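Long-range contact in malonyl acyl carrier protein transacylase (Streptococcus pneumoniae, PDB 3IM8), which probably catalyses transfer of the malonyl group from malonyl-CoA to holo-acyl carrier protein, a step of fatty acid synthesis: residues S218-F222 / M235-A241. Residues are numbered along the deposited sequence; the frame is centred on the assembly and turned at random.
Sequences SFSDF and MQKEDIA
Ile240 sits between two phenylalanines of 218-222. The Ile240 CG2 methyl stands over the centre of one face of the Phe219 ring, 3.6 Å from the centroid and only 9° off the ring normal, which meets the criteria for a CH-pi contact. The CG1-CD1 branch lies between Phe219 CB and the Phe222 ring atoms CE1 and CZ, with Ile240 CD1 3.7 Å from Phe219 CB and 3.9 Å from Phe222 CE1. The separation of CG2 from CG1 follows from the first torsion of Ile240 (chi1 -57°), which sets CG2 anti to the backbone N and CG1 beside it.

The Phe222 ring reaches the backbone of Met235 to Lys237: Phe222 CE1 lies 3.3 Å from Met235 O, and the amide N of Lys237 lies at the ring edge, in its plane. Met235 CB, CG and SD all come near Phe222 CZ, CB at 4.0 Å.

The 12 residues between the segments contain neither helix nor strand, and the contact joins the two ends of this connection within the acyl transferase domain, with the Met235 side chain about 12 Å from those of Ser90 and His199, the predicted catalytic pair.

On the exposed flank, Lys237 runs fully extended past Ser220 O, which lies 3.4 Å from Lys237 CD. Lys237 NZ then forms a salt bridge with Asp221 OD2 at 2.9 Å, arriving from above the carboxylate, 54° out of its plane.

Farther out, Leu97 of helix 92-99 touches both Phe222 and Ile240, Leu214 of helix 204-215 packs on Phe219 and Ala241, and a backbone hydrogen bond joins Ser220 to Ala102.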
# COMPACT_ATOMS: atom_id res chain seq x y z
N SER A 218 2.46 2.20 20.56
CA SER A 218 2.45 3.52 21.08
C SER A 218 2.90 4.43 19.95
O SER A 218 4.05 4.37 19.51
CB SER A 218 3.44 3.55 22.27
OG SER A 218 3.99 4.83 22.46
N PHE A 219 1.99 5.28 19.46
CA PHE A 219 2.33 6.16 18.35
C PHE A 219 2.86 7.50 18.90
O PHE A 219 2.57 7.82 20.06
CB PHE A 219 1.14 6.30 17.39
CG PHE A 219 0.76 5.00 16.71
CD1 PHE A 219 -0.26 4.22 17.21
CD2 PHE A 219 1.45 4.54 15.60
CE1 PHE A 219 -0.62 3.03 16.61
CE2 PHE A 219 1.11 3.34 14.98
CZ PHE A 219 0.08 2.58 15.50
N SER A 220 3.68 8.22 18.09
CA SER A 220 4.27 9.54 18.42
C SER A 220 3.62 10.63 17.61
O SER A 220 2.75 10.36 16.78
CB SER A 220 5.78 9.60 18.09
OG SER A 220 6.59 8.84 18.97
N ASP A 221 4.07 11.87 17.83
CA ASP A 221 3.62 13.03 17.06
C ASP A 221 4.05 12.89 15.58
O ASP A 221 5.17 12.43 15.32
CB ASP A 221 4.28 14.29 17.64
CG ASP A 221 3.56 14.85 18.88
OD1 ASP A 221 4.10 15.78 19.53
OD2 ASP A 221 2.43 14.39 19.15
N PHE A 222 3.19 13.30 14.65
CA PHE A 222 3.54 13.40 13.21
C PHE A 222 4.59 14.48 12.98
O PHE A 222 4.42 15.60 13.43
CB PHE A 222 2.31 13.70 12.34
CG PHE A 222 1.40 12.48 12.08
CD1 PHE A 222 0.22 12.31 12.80
CD2 PHE A 222 1.74 11.51 11.13
CE1 PHE A 222 -0.63 11.21 12.56
CE2 PHE A 222 0.91 10.40 10.87
CZ PHE A 222 -0.26 10.24 11.57
N MET A 235 -4.09 12.36 8.44
CA MET A 235 -4.34 11.59 9.65
C MET A 235 -3.90 12.32 10.94
O MET A 235 -2.88 13.01 10.96
CB MET A 235 -3.65 10.23 9.51
CG MET A 235 -4.02 9.23 10.60
SD MET A 235 -3.23 7.65 10.33
CE MET A 235 -4.18 7.01 9.03
N GLN A 236 -4.70 12.16 12.00
CA GLN A 236 -4.47 12.75 13.33
C GLN A 236 -4.03 11.68 14.26
O GLN A 236 -4.47 10.56 14.13
CB GLN A 236 -5.75 13.44 13.89
CG GLN A 236 -6.52 14.38 12.92
CD GLN A 236 -5.70 15.61 12.56
OE1 GLN A 236 -5.36 16.42 13.44
NE2 GLN A 236 -5.35 15.77 11.27
N LYS A 237 -3.13 12.03 15.19
CA LYS A 237 -2.42 11.06 16.02
C LYS A 237 -3.38 10.20 16.83
O LYS A 237 -3.16 8.99 16.98
CB LYS A 237 -1.40 11.77 16.95
CG LYS A 237 -0.70 10.91 18.00
CD LYS A 237 0.32 11.76 18.77
CE LYS A 237 0.96 11.06 19.96
NZ LYS A 237 1.97 11.97 20.63
N GLU A 238 -4.45 10.83 17.31
CA GLU A 238 -5.35 10.17 18.24
C GLU A 238 -6.23 9.14 17.52
O GLU A 238 -6.93 8.38 18.15
CB GLU A 238 -6.20 11.24 18.96
CG GLU A 238 -7.14 12.08 18.05
CD GLU A 238 -6.51 13.39 17.50
OE1 GLU A 238 -7.26 14.12 16.81
OE2 GLU A 238 -5.31 13.71 17.74
N ASP A 239 -6.18 9.15 16.18
CA ASP A 239 -7.01 8.27 15.34
C ASP A 239 -6.26 7.13 14.68
O ASP A 239 -6.90 6.23 14.16
CB ASP A 239 -7.66 9.02 14.16
CG ASP A 239 -8.68 10.08 14.60
OD1 ASP A 239 -9.39 9.88 15.60
OD2 ASP A 239 -8.76 11.10 13.90
N ILE A 240 -4.94 7.21 14.60
CA ILE A 240 -4.16 6.15 13.89
C ILE A 240 -4.69 4.69 14.05
O ILE A 240 -4.98 4.02 13.07
CB ILE A 240 -2.65 6.24 14.23
CG1 ILE A 240 -2.09 7.63 13.89
CG2 ILE A 240 -1.82 5.11 13.54
CD1 ILE A 240 -0.85 7.96 14.69
N ALA A 241 -4.79 4.17 15.28
CA ALA A 241 -5.10 2.73 15.46
C ALA A 241 -6.49 2.37 14.99
O ALA A 241 -6.71 1.31 14.38
CB ALA A 241 -4.97 2.38 16.85